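Local coordinates for protein L-threonine-O-3-phosphate decarboxylase (Porphyromonas gingivalis, PDB 3FKD) that probably uses pyridoxal 5'-phosphate as cofactor to decarboxylate L-threonine O-3-phosphate, at residues 80-85 with 221-226; 100-105 with 164-169; 270-273 with 279-282; 290-295 with 302-307. All coordinates share one frame; numbering follows the deposited sequence.

Contact 1: residues 80-85 with 221-226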
loop_
_atom_site.group_PDB
_atom_site.type_symbol
_atom_site.label_atom_id
_atom_site.label_comp_id
_atom_site.label_asym_id
_atom_site.label_seq_id
_atom_site.Cartn_x
_atom_site.Cartn_y
_atom_site.Cartn_z
ATOM N N PHE A 80 -9.577 6.122 -0.497
ATOM C CA PHE A 80 -10.335 7.057 -1.340
ATOM C C PHE A 80 -10.467 6.487 -2.743
ATOM O O PHE A 80 -11.519 6.557 -3.366
ATOM C CB PHE A 80 -9.667 8.437 -1.404
ATOM C CG PHE A 80 -9.617 9.125 -0.100
ATOM C CD1 PHE A 80 -10.755 9.212 0.689
ATOM C CD2 PHE A 80 -8.444 9.681 0.355
ATOM C CE1 PHE A 80 -10.712 9.823 1.890
ATOM C CE2 PHE A 80 -8.396 10.315 1.558
ATOM C CZ PHE A 80 -9.524 10.386 2.326
ATOM N N TYR A 81 -9.355 5.932 -3.206
ATOM C CA TYR A 81 -9.243 5.217 -4.446
ATOM C C TYR A 81 -10.058 3.905 -4.463
ATOM O O TYR A 81 -10.720 3.581 -5.459
ATOM C CB TYR A 81 -7.770 4.931 -4.645
ATOM C CG TYR A 81 -7.014 6.111 -5.181
ATOM C CD1 TYR A 81 -6.934 6.351 -6.561
ATOM C CD2 TYR A 81 -6.408 7.013 -4.332
ATOM C CE1 TYR A 81 -6.252 7.439 -7.063
ATOM C CE2 TYR A 81 -5.699 8.086 -4.829
ATOM C CZ TYR A 81 -5.632 8.287 -6.199
ATOM O OH TYR A 81 -4.942 9.365 -6.681
ATOM N N GLN A 82 -9.997 3.124 -3.385
ATOM C CA GLN A 82 -10.786 1.916 -3.392
ATOM C C GLN A 82 -12.291 2.211 -3.447
ATOM O O GLN A 82 -13.063 1.406 -3.980
ATOM C CB GLN A 82 -10.452 1.006 -2.212
ATOM C CG GLN A 82 -10.421 -0.481 -2.608
ATOM C CD GLN A 82 -10.541 -1.422 -1.424
ATOM O OE1 GLN A 82 -9.737 -1.387 -0.490
ATOM N NE2 GLN A 82 -11.550 -2.272 -1.457
ATOM N N ILE A 83 -12.703 3.340 -2.866
ATOM C CA ILE A 83 -14.114 3.754 -2.848
ATOM C C ILE A 83 -14.555 4.242 -4.242
ATOM O O ILE A 83 -15.581 3.812 -4.763
ATOM C CB ILE A 83 -14.351 4.886 -1.806
ATOM C CG1 ILE A 83 -14.209 4.372 -0.357
ATOM C CG2 ILE A 83 -15.704 5.561 -2.013
ATOM C CD1 ILE A 83 -14.463 5.474 0.678
ATOM N N ALA A 84 -13.768 5.146 -4.818
ATOM C CA ALA A 84 -13.891 5.579 -6.206
ATOM C C ALA A 84 -14.018 4.393 -7.136
ATOM O O ALA A 84 -14.947 4.357 -7.936
ATOM C CB ALA A 84 -12.704 6.404 -6.612
ATOM N N GLN A 85 -13.100 3.426 -7.004
ATOM C CA GLN A 85 -13.108 2.192 -7.798
ATOM C C GLN A 85 -14.432 1.437 -7.738
ATOM O O GLN A 85 -15.062 1.148 -8.803
ATOM C CB GLN A 85 -11.939 1.263 -7.439
ATOM C CG GLN A 85 -11.610 0.242 -8.516
ATOM C CD GLN A 85 -10.526 -0.767 -8.111
ATOM O OE1 GLN A 85 -10.009 -0.735 -6.993
ATOM N NE2 GLN A 85 -10.198 -1.676 -9.018
ATOM N N ALA A 221 -15.135 -5.868 -2.753
ATOM C CA ALA A 221 -14.999 -6.641 -3.970
ATOM C C ALA A 221 -13.691 -6.324 -4.712
ATOM O O ALA A 221 -13.251 -7.080 -5.585
ATOM C CB ALA A 221 -16.210 -6.437 -4.841
ATOM N N PHE A 222 -13.051 -5.235 -4.331
ATOM C CA PHE A 222 -11.738 -4.888 -4.882
ATOM C C PHE A 222 -10.581 -4.896 -3.875
ATOM O O PHE A 222 -9.557 -4.264 -4.146
ATOM C CB PHE A 222 -11.795 -3.512 -5.541
ATOM C CG PHE A 222 -12.775 -3.430 -6.660
ATOM C CD1 PHE A 222 -12.374 -3.690 -7.966
ATOM C CD2 PHE A 222 -14.111 -3.112 -6.411
ATOM C CE1 PHE A 222 -13.277 -3.611 -9.017
ATOM C CE2 PHE A 222 -15.038 -3.043 -7.462
ATOM C CZ PHE A 222 -14.613 -3.293 -8.768
ATOM N N SER A 223 -10.744 -5.594 -2.735
ATOM C CA SER A 223 -9.682 -5.715 -1.737
ATOM C C SER A 223 -8.652 -6.720 -2.204
ATOM O O SER A 223 -8.998 -7.771 -2.744
ATOM C CB SER A 223 -10.211 -6.139 -0.343
ATOM O OG SER A 223 -11.135 -5.208 0.218
ATOM N N THR A 224 -7.388 -6.404 -1.953
ATOM C CA THR A 224 -6.265 -7.251 -2.314
ATOM C C THR A 224 -5.582 -7.695 -1.042
ATOM O O THR A 224 -5.436 -6.903 -0.142
ATOM C CB THR A 224 -5.297 -6.499 -3.271
ATOM O OG1 THR A 224 -4.461 -5.590 -2.559
ATOM C CG2 THR A 224 -6.090 -5.684 -4.325
ATOM N N PRO A 225 -5.182 -8.980 -0.946
ATOM C CA PRO A 225 -4.624 -9.446 0.342
ATOM C C PRO A 225 -3.227 -8.924 0.621
ATOM O O PRO A 225 -2.488 -8.628 -0.319
ATOM C CB PRO A 225 -4.572 -10.994 0.196
ATOM C CG PRO A 225 -4.641 -11.264 -1.285
ATOM C CD PRO A 225 -5.037 -9.986 -2.025
ATOM N N TRP A 226 -2.871 -8.882 1.911
ATOM C CA TRP A 226 -1.621 -8.307 2.379
ATOM C C TRP A 226 -1.400 -6.870 1.832
ATOM O O TRP A 226 -0.264 -6.449 1.545
ATOM C CB TRP A 226 -0.416 -9.206 2.079
ATOM C CG TRP A 226 -0.641 -10.683 2.194
ATOM C CD1 TRP A 226 -0.762 -11.427 3.349
ATOM C CD2 TRP A 226 -0.695 -11.618 1.111
ATOM N NE1 TRP A 226 -0.917 -12.760 3.042
ATOM C CE2 TRP A 226 -0.899 -12.906 1.677
ATOM C CE3 TRP A 226 -0.629 -11.489 -0.287
ATOM C CZ2 TRP A 226 -1.019 -14.058 0.892
ATOM C CZ3 TRP A 226 -0.759 -12.608 -1.064
ATOM C CH2 TRP A 226 -0.945 -13.901 -0.468
#

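Contact 2: residues 100-105 with 164-169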
loop_
_atom_site.group_PDB
_atom_site.type_symbol
_atom_site.label_atom_id
_atom_site.label_comp_id
_atom_site.label_asym_id
_atom_site.label_seq_id
_atom_site.Cartn_x
_atom_site.Cartn_y
_atom_site.Cartn_z
ATOM N N ALA A 100 -6.272 16.874 -2.789
ATOM C CA ALA A 100 -6.363 16.686 -4.250
ATOM C C ALA A 100 -6.709 15.246 -4.599
ATOM O O ALA A 100 -7.095 14.897 -5.740
ATOM C CB ALA A 100 -5.039 17.096 -4.921
ATOM N N GLU A 101 -6.565 14.401 -3.586
ATOM C CA GLU A 101 -6.771 12.986 -3.754
ATOM C C GLU A 101 -8.227 12.546 -3.886
ATOM O O GLU A 101 -8.477 11.481 -4.442
ATOM C CB GLU A 101 -6.023 12.228 -2.657
ATOM C CG GLU A 101 -4.510 12.554 -2.655
ATOM C CD GLU A 101 -3.819 12.099 -3.925
ATOM O OE1 GLU A 101 -4.275 11.101 -4.535
ATOM O OE2 GLU A 101 -2.816 12.748 -4.308
ATOM N N TYR A 102 -9.189 13.322 -3.393
ATOM C CA TYR A 102 -10.577 12.990 -3.694
ATOM C C TYR A 102 -10.774 13.119 -5.196
ATOM O O TYR A 102 -11.323 12.216 -5.845
ATOM C CB TYR A 102 -11.604 13.850 -2.954
ATOM C CG TYR A 102 -11.277 14.158 -1.519
ATOM C CD1 TYR A 102 -10.623 13.214 -0.697
ATOM C CD2 TYR A 102 -11.630 15.402 -0.964
ATOM C CE1 TYR A 102 -10.330 13.516 0.640
ATOM C CE2 TYR A 102 -11.339 15.716 0.351
ATOM C CZ TYR A 102 -10.677 14.772 1.163
ATOM O OH TYR A 102 -10.386 15.092 2.473
ATOM N N GLU A 103 -10.276 14.225 -5.744
ATOM C CA GLU A 103 -10.397 14.464 -7.167
ATOM C C GLU A 103 -9.702 13.366 -7.984
ATOM O O GLU A 103 -10.315 12.776 -8.866
ATOM C CB GLU A 103 -9.842 15.823 -7.553
ATOM C CG GLU A 103 -10.500 16.407 -8.782
ATOM C CD GLU A 103 -9.730 17.598 -9.383
ATOM O OE1 GLU A 103 -9.424 18.571 -8.653
ATOM O OE2 GLU A 103 -9.436 17.557 -10.609
ATOM N N ASP A 104 -8.430 13.108 -7.680
ATOM C CA ASP A 104 -7.631 12.177 -8.453
ATOM C C ASP A 104 -8.291 10.826 -8.462
ATOM O O ASP A 104 -8.334 10.185 -9.496
ATOM C CB ASP A 104 -6.212 12.053 -7.907
ATOM C CG ASP A 104 -5.455 13.363 -7.945
ATOM O OD1 ASP A 104 -5.755 14.208 -8.835
ATOM O OD2 ASP A 104 -4.561 13.557 -7.081
ATOM N N ALA A 105 -8.834 10.418 -7.316
ATOM C CA ALA A 105 -9.555 9.144 -7.241
ATOM C C ALA A 105 -10.744 9.092 -8.186
ATOM O O ALA A 105 -10.896 8.144 -8.961
ATOM C CB ALA A 105 -10.006 8.828 -5.817
ATOM N N VAL A 164 -19.019 10.919 1.682
ATOM C CA VAL A 164 -17.751 10.378 2.114
ATOM C C VAL A 164 -17.006 11.426 2.946
ATOM O O VAL A 164 -16.605 12.513 2.467
ATOM C CB VAL A 164 -16.893 9.810 0.965
ATOM C CG1 VAL A 164 -15.653 9.118 1.538
ATOM C CG2 VAL A 164 -17.717 8.819 0.087
ATOM N N LEU A 165 -16.847 11.082 4.217
ATOM C CA LEU A 165 -16.328 12.022 5.204
ATOM C C LEU A 165 -14.902 11.643 5.622
ATOM O O LEU A 165 -14.727 10.758 6.430
ATOM C CB LEU A 165 -17.262 12.049 6.422
ATOM C CG LEU A 165 -17.518 13.367 7.134
ATOM C CD1 LEU A 165 -18.428 13.147 8.353
ATOM C CD2 LEU A 165 -16.198 14.023 7.532
ATOM N N ASP A 166 -13.912 12.304 5.031
ATOM C CA ASP A 166 -12.530 12.284 5.491
ATOM C C ASP A 166 -12.484 12.751 6.926
ATOM O O ASP A 166 -12.752 13.926 7.220
ATOM C CB ASP A 166 -11.636 13.174 4.612
ATOM C CG ASP A 166 -10.134 12.913 4.825
ATOM O OD1 ASP A 166 -9.776 12.227 5.814
ATOM O OD2 ASP A 166 -9.303 13.379 3.990
ATOM N N GLN A 167 -12.180 11.811 7.818
ATOM C CA GLN A 167 -12.059 12.076 9.251
ATOM C C GLN A 167 -10.610 12.186 9.731
ATOM O O GLN A 167 -10.334 12.015 10.922
ATOM C CB GLN A 167 -12.734 10.952 10.012
ATOM C CG GLN A 167 -14.169 10.779 9.656
ATOM C CD GLN A 167 -15.048 11.774 10.370
ATOM O OE1 GLN A 167 -15.103 12.941 9.990
ATOM N NE2 GLN A 167 -15.736 11.321 11.414
ATOM N N SER A 168 -9.691 12.452 8.811
ATOM C CA SER A 168 -8.280 12.457 9.132
ATOM C C SER A 168 -7.955 13.387 10.275
ATOM O O SER A 168 -7.002 13.162 11.000
ATOM C CB SER A 168 -7.434 12.869 7.928
ATOM O OG SER A 168 -7.401 11.869 6.936
ATOM N N TYR A 169 -8.733 14.462 10.389
ATOM C CA TYR A 169 -8.460 15.578 11.297
ATOM C C TYR A 169 -9.525 15.700 12.364
ATOM O O TYR A 169 -9.624 16.734 13.032
ATOM C CB TYR A 169 -8.388 16.896 10.522
ATOM C CG TYR A 169 -7.426 16.884 9.371
ATOM C CD1 TYR A 169 -6.047 17.003 9.577
ATOM C CD2 TYR A 169 -7.891 16.758 8.069
ATOM C CE1 TYR A 169 -5.161 16.988 8.507
ATOM C CE2 TYR A 169 -7.016 16.735 6.996
ATOM C CZ TYR A 169 -5.658 16.849 7.212
ATOM O OH TYR A 169 -4.819 16.819 6.125
#

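Contact 3: residues 270-273 with 279-282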
loop_
_atom_site.group_PDB
_atom_site.type_symbol
_atom_site.label_atom_id
_atom_site.label_comp_id
_atom_site.label_asym_id
_atom_site.label_seq_id
_atom_site.Cartn_x
_atom_site.Cartn_y
_atom_site.Cartn_z
ATOM N N VAL A 270 -0.177 40.788 4.230
ATOM C CA VAL A 270 -0.689 39.438 4.351
ATOM C C VAL A 270 -2.001 39.345 5.106
ATOM O O VAL A 270 -2.211 40.008 6.115
ATOM C CB VAL A 270 0.316 38.442 4.970
ATOM C CG1 VAL A 270 1.641 38.555 4.299
ATOM C CG2 VAL A 270 0.437 38.631 6.489
ATOM N N GLU A 271 -2.851 38.462 4.610
ATOM C CA GLU A 271 -4.168 38.225 5.148
ATOM C C GLU A 271 -4.320 36.727 5.514
ATOM O O GLU A 271 -4.047 35.856 4.689
ATOM C CB GLU A 271 -5.177 38.641 4.077
ATOM C CG GLU A 271 -6.556 38.027 4.213
ATOM C CD GLU A 271 -7.562 38.627 3.222
ATOM O OE1 GLU A 271 -7.414 38.413 1.980
ATOM O OE2 GLU A 271 -8.510 39.301 3.699
ATOM N N VAL A 272 -4.740 36.419 6.734
ATOM C CA VAL A 272 -4.972 35.020 7.087
ATOM C C VAL A 272 -6.443 34.612 7.030
ATOM O O VAL A 272 -7.269 35.133 7.791
ATOM C CB VAL A 272 -4.365 34.637 8.463
ATOM C CG1 VAL A 272 -4.986 33.374 9.002
ATOM C CG2 VAL A 272 -2.871 34.437 8.340
ATOM N N HIS A 273 -6.766 33.676 6.135
ATOM C CA HIS A 273 -8.134 33.153 6.032
ATOM C C HIS A 273 -8.578 32.497 7.348
ATOM O O HIS A 273 -7.872 31.633 7.874
ATOM C CB HIS A 273 -8.248 32.166 4.871
ATOM C CG HIS A 273 -9.659 31.756 4.573
ATOM N ND1 HIS A 273 -10.400 30.962 5.425
ATOM C CD2 HIS A 273 -10.472 32.039 3.524
ATOM C CE1 HIS A 273 -11.605 30.774 4.914
ATOM N NE2 HIS A 273 -11.675 31.417 3.761
ATOM N N PHE A 279 -4.153 24.272 11.358
ATOM C CA PHE A 279 -3.500 24.805 10.169
ATOM C C PHE A 279 -4.486 25.747 9.455
ATOM O O PHE A 279 -5.680 25.720 9.737
ATOM C CB PHE A 279 -3.065 23.669 9.238
ATOM C CG PHE A 279 -4.174 22.727 8.897
ATOM C CD1 PHE A 279 -5.034 23.009 7.864
ATOM C CD2 PHE A 279 -4.361 21.561 9.638
ATOM C CE1 PHE A 279 -6.069 22.155 7.574
ATOM C CE2 PHE A 279 -5.388 20.694 9.350
ATOM C CZ PHE A 279 -6.236 20.965 8.323
ATOM N N PHE A 280 -3.990 26.546 8.513
ATOM C CA PHE A 280 -4.788 27.631 7.908
ATOM C C PHE A 280 -4.149 28.140 6.609
ATOM O O PHE A 280 -2.961 27.974 6.379
ATOM C CB PHE A 280 -4.956 28.819 8.925
ATOM C CG PHE A 280 -3.654 29.289 9.498
ATOM C CD1 PHE A 280 -2.849 30.174 8.791
ATOM C CD2 PHE A 280 -3.186 28.782 10.699
ATOM C CE1 PHE A 280 -1.638 30.578 9.286
ATOM C CE2 PHE A 280 -1.965 29.163 11.189
ATOM C CZ PHE A 280 -1.191 30.091 10.484
ATOM N N LEU A 281 -4.944 28.781 5.769
ATOM C CA LEU A 281 -4.438 29.483 4.591
ATOM C C LEU A 281 -3.995 30.958 4.937
ATOM O O LEU A 281 -4.676 31.693 5.664
ATOM C CB LEU A 281 -5.540 29.462 3.517
ATOM C CG LEU A 281 -5.619 28.499 2.324
ATOM C CD1 LEU A 281 -4.704 27.300 2.320
ATOM C CD2 LEU A 281 -7.050 28.056 2.121
ATOM N N LEU A 282 -2.835 31.378 4.451
ATOM C CA LEU A 282 -2.605 32.804 4.356
ATOM C C LEU A 282 -2.393 33.302 2.906
ATOM O O LEU A 282 -1.815 32.609 2.049
ATOM C CB LEU A 282 -1.528 33.288 5.334
ATOM C CG LEU A 282 -0.032 33.402 5.049
ATOM C CD1 LEU A 282 0.306 34.061 3.684
ATOM C CD2 LEU A 282 0.575 34.205 6.206
#

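Contact 4: residues 290-295 with 302-307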
loop_
_atom_site.group_PDB
_atom_site.type_symbol
_atom_site.label_atom_id
_atom_site.label_comp_id
_atom_site.label_asym_id
_atom_site.label_seq_id
_atom_site.Cartn_x
_atom_site.Cartn_y
_atom_site.Cartn_z
ATOM N N ALA A 290 5.287 30.497 -4.356
ATOM C CA ALA A 290 6.593 30.028 -4.805
ATOM C C ALA A 290 7.697 30.947 -4.281
ATOM O O ALA A 290 8.657 30.475 -3.650
ATOM C CB ALA A 290 6.655 29.916 -6.326
ATOM N N GLU A 291 7.568 32.247 -4.533
ATOM C CA GLU A 291 8.548 33.209 -4.007
ATOM C C GLU A 291 8.758 33.089 -2.493
ATOM O O GLU A 291 9.875 32.965 -2.033
ATOM C CB GLU A 291 8.154 34.640 -4.337
ATOM C CG GLU A 291 8.482 35.084 -5.746
ATOM C CD GLU A 291 7.853 36.455 -6.077
ATOM O OE1 GLU A 291 7.593 37.243 -5.120
ATOM O OE2 GLU A 291 7.616 36.741 -7.278
ATOM N N LEU A 292 7.673 33.142 -1.734
ATOM C CA LEU A 292 7.748 33.070 -0.277
ATOM C C LEU A 292 8.432 31.801 0.230
ATOM O O LEU A 292 9.251 31.874 1.153
ATOM C CB LEU A 292 6.365 33.211 0.369
ATOM C CG LEU A 292 6.333 33.353 1.904
ATOM C CD1 LEU A 292 7.227 34.490 2.427
ATOM C CD2 LEU A 292 4.912 33.564 2.387
ATOM N N LYS A 293 8.113 30.664 -0.393
ATOM C CA LYS A 293 8.538 29.349 0.080
ATOM C C LYS A 293 10.041 29.096 -0.106
ATOM O O LYS A 293 10.682 28.406 0.699
ATOM C CB LYS A 293 7.730 28.239 -0.627
ATOM C CG LYS A 293 8.297 26.844 -0.451
ATOM C CD LYS A 293 7.591 25.791 -1.329
ATOM C CE LYS A 293 8.093 24.338 -1.034
ATOM N NZ LYS A 293 7.855 23.454 -2.200
ATOM N N LYS A 294 10.579 29.635 -1.188
ATOM C CA LYS A 294 11.994 29.539 -1.496
ATOM C C LYS A 294 12.871 30.366 -0.526
ATOM O O LYS A 294 13.965 29.952 -0.134
ATOM C CB LYS A 294 12.199 30.001 -2.929
ATOM C CG LYS A 294 13.621 30.011 -3.366
ATOM C CD LYS A 294 13.902 31.201 -4.286
ATOM C CE LYS A 294 15.112 30.944 -5.159
ATOM N NZ LYS A 294 14.730 30.047 -6.282
ATOM N N TYR A 295 12.367 31.534 -0.150
ATOM C CA TYR A 295 13.031 32.455 0.775
ATOM C C TYR A 295 13.091 31.890 2.216
ATOM O O TYR A 295 14.164 31.684 2.777
ATOM C CB TYR A 295 12.231 33.751 0.756
ATOM C CG TYR A 295 12.671 34.812 1.729
ATOM C CD1 TYR A 295 13.651 35.740 1.369
ATOM C CD2 TYR A 295 12.090 34.921 2.992
ATOM C CE1 TYR A 295 14.061 36.731 2.234
ATOM C CE2 TYR A 295 12.498 35.909 3.873
ATOM C CZ TYR A 295 13.487 36.816 3.480
ATOM O OH TYR A 295 13.920 37.809 4.328
HETATM N N MSE A 302 12.992 27.361 7.009
HETATM C CA MSE A 302 11.626 27.028 7.348
HETATM C C MSE A 302 10.873 26.554 6.130
HETATM O O MSE A 302 10.866 27.224 5.094
HETATM C CB MSE A 302 10.925 28.240 7.933
HETATM C CG MSE A 302 11.264 28.473 9.377
HETATM SE SE MSE A 302 10.684 30.223 10.027
HETATM C CE MSE A 302 12.440 31.077 10.278
ATOM N N LEU A 303 10.202 25.421 6.259
ATOM C CA LEU A 303 9.392 24.941 5.157
ATOM C C LEU A 303 7.917 25.319 5.272
ATOM O O LEU A 303 7.322 25.208 6.319
ATOM C CB LEU A 303 9.578 23.422 4.905
ATOM C CG LEU A 303 8.999 22.947 3.557
ATOM C CD1 LEU A 303 9.772 23.542 2.392
ATOM C CD2 LEU A 303 8.990 21.429 3.414
ATOM N N ILE A 304 7.339 25.756 4.157
ATOM C CA ILE A 304 5.923 26.098 4.088
ATOM C C ILE A 304 5.309 25.357 2.907
ATOM O O ILE A 304 6.028 24.969 2.001
ATOM C CB ILE A 304 5.712 27.624 3.908
ATOM C CG1 ILE A 304 6.120 28.069 2.509
ATOM C CG2 ILE A 304 6.548 28.357 4.872
ATOM C CD1 ILE A 304 5.840 29.471 2.239
ATOM N N ARG A 305 3.990 25.169 2.920
ATOM C CA ARG A 305 3.262 24.621 1.781
ATOM C C ARG A 305 2.742 25.677 0.773
ATOM O O ARG A 305 1.768 26.379 1.021
ATOM C CB ARG A 305 2.112 23.742 2.290
ATOM C CG ARG A 305 1.165 23.215 1.234
ATOM C CD ARG A 305 1.758 22.099 0.379
ATOM N NE ARG A 305 0.747 21.077 0.028
ATOM C CZ ARG A 305 0.046 21.101 -1.102
ATOM N NH1 ARG A 305 0.250 22.069 -1.991
ATOM N NH2 ARG A 305 -0.854 20.169 -1.349
ATOM N N ASP A 306 3.394 25.760 -0.377
ATOM C CA ASP A 306 2.789 26.443 -1.513
ATOM C C ASP A 306 1.418 25.816 -1.816
ATOM O O ASP A 306 1.315 24.649 -2.253
ATOM C CB ASP A 306 3.701 26.350 -2.734
ATOM C CG ASP A 306 3.191 27.151 -3.928
ATOM O OD1 ASP A 306 1.955 27.328 -4.099
ATOM O OD2 ASP A 306 4.053 27.614 -4.705
ATOM N N ALA A 307 0.365 26.574 -1.554
ATOM C CA ALA A 307 -0.992 26.105 -1.783
ATOM C C ALA A 307 -1.541 26.354 -3.225
ATOM O O ALA A 307 -2.704 26.065 -3.508
ATOM C CB ALA A 307 -1.921 26.709 -0.743
HETATM O O HOH W 1 4.689 23.166 -1.518
#

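Contact 1: residues 80-85 with 221-226
Two glutamines on one side of helix 75-86 reach out to Phe222 and Ser223 in the loop after helix 213-220, forming a small surface contact near the subunit boundary. Gln85 takes the ring and Gln82 the serine. The long chain of Gln85 is extended, with CG anti to the backbone N (chi1 -160°), and it crosses the Phe222 ring at a slant. CG sits over the ring face, 4.2 Å from the centroid, in a CH-pi contact; the amide runs on above the rim, NE2 3.1 Å from Phe222 CD1, its plane turned 38° from the ring. Glutamine suits the place because its methylenes can lie on an aromatic while its amide goes on to a polar partner, here Tyr109 OH of the second subunit. The contact belongs to the large domain of a class I/II aminotransferase fold, where this helix and this loop help build the dimer. Pro225 and Trp226, further along the same loop, also pack on the second subunit. One turn back, Gln82 NE2 gives a weak hydrogen bond to Ser223 OG, 3.4 Å long; Val219 O and Ala220 O add weak bonds to NE2 and OG respectively.

Contact 2: residues 100-105 with 164-169
Tyr102 donates its phenol proton to the anti lone pair of Asp166 OD2, the one turned away from the other oxygen, an approach less common for carboxylates than the syn side. The OH to OD2 distance is 2.5 Å, and almost the whole contact is this one bond between two buried side chains. OD2 lies in the plane of the tyrosine ring, at its edge, while the carboxylate plane is turned 77° from it. Asp166 CB points from the end of strand 162-166 to helix 100-108, and chi1 of -165° lays the carboxylate alongside the hydroxyl, leaving OD1 for its own loop. Here the large domain has the seven-stranded, mostly parallel sheet of fold type I pyridoxal phosphate enzymes, and in relatives an aspartate at this strand end holds the pyridine nitrogen of the cofactor; Asp166 probably does the same. Ser168 OG meets the syn lone pair of OD1 at 2.7 Å, and Ser168 N, 3.0 Å away, closes an Asx turn from above the carboxylate plane. Serine fits because its short hydroxyl can fold back to the oxygen its backbone N-H already holds. Tyrosine is long enough to span from helix to strand.

Contact 3: residues 270-273 with 279-282
Strands 270-272 and 279-284 run antiparallel with a marked twist, their short axes 144° apart, and Val272 faces Leu282 as a non-hydrogen-bonded pair with CA atoms 4.2 Å apart. Next to this pair, His273 N gives a hydrogen bond of 2.9 Å to Leu281 O, bent to 133° at the hydrogen. One residue before Val272, Glu271 O receives a CA-H...O contact from Leu282 CA at 3.4 Å, and the Glu271 backbone bonds to that of Arg283. Val272 CG2 lies anti to the carbonyl carbon and reaches Leu282 CB at 3.5 Å, slanting across the leucine. Its second branch, CG1, comes obliquely on Phe280 CD1 at 3.9 Å. The phenylalanine is placed by a chi1 of 52°, which sets CG between its backbone N and carbonyl carbon. This beta hairpin ends the sheet of the small domain, with 270-272 as an outermost strand of that sheet within the chain and 317-321 bonded along the far side of 279-284. Helix 250-266 covers the face carrying Val272 and Phe280 with Ile261 and Leu264, and Asn265 OD1 accepts from Val272 N. Branched and aromatic residues suit that buried face: valine fits close to a strand neighbour, and phenylalanine spreads under the helix. On the other face His273 CB and Leu281 CB lie 4.1 Å apart, while Leu281 packs on Pro141 and Asp142.

Contact 4: residues 290-295 with 302-307
Lys293 lies across Ile304 where helix 289-298 meets strand 302-306, the last step of a beta-alpha-beta crossover in the small domain: the helix links two parallel strands, 279-284 and 302-306, with 317-321 between them. The apolar contacts come first. Ile304 has CG1 set between its backbone N and carbonyl carbon (chi1 71°), which pushes CD1 against the helix, 3.5 Å from Lys293 CA. Leu292 meets the same methyl at about a right angle, CG to CD1 3.9 Å, and carries the packing on to Leu335 and Phe338 of helix 325-339. Lysine suits a partly exposed position, since its extended methylenes can cover the isoleucine while the ammonium stays outside; Lys293 CE also touches Leu303 CD1 at 3.9 Å, the two chains running side by side.

The polar contacts are few. By the first turn of the helix, Asp306 OD2 lies 3.2 Å from Ala290 N at an angle too poor for a hydrogen bond, although a carboxylate there probably suits the helix dipole. Asp306 OD1 accepts from Ser308 N. Lys293 NZ makes no ion pair with this aspartate; a water accepts weakly from Lys293 NZ at 3.3 Å and from Asp306 N at 3.1 Å.

In the fold
Contacts 1 and 2 belong to the large domain and adjoin, their centres about 15 Å apart: Tyr81 OH probably hydrogen-bonds Glu101 OE1 at 2.8 Å, and Phe80 CZ packs 3.4 Å from Asp166 OD2. Helix 75-86 therefore turns one side to the loop of contact 1 and another, through Phe80, to the probable cofactor aspartate of contact 2. Contacts 3 and 4 share the sheet of the small domain, centres about 13 Å apart, with Leu281 CD1 4.2 Å from Ala307 CB. One place where the two domains touch is Tyr169 CD1 of contact 2, 3.8 Å from Phe279 CE2 of contact 3, an edge-to-face pair beside the presumed active site. Contacts 1 and 3 are far apart, about 36 Å between centres.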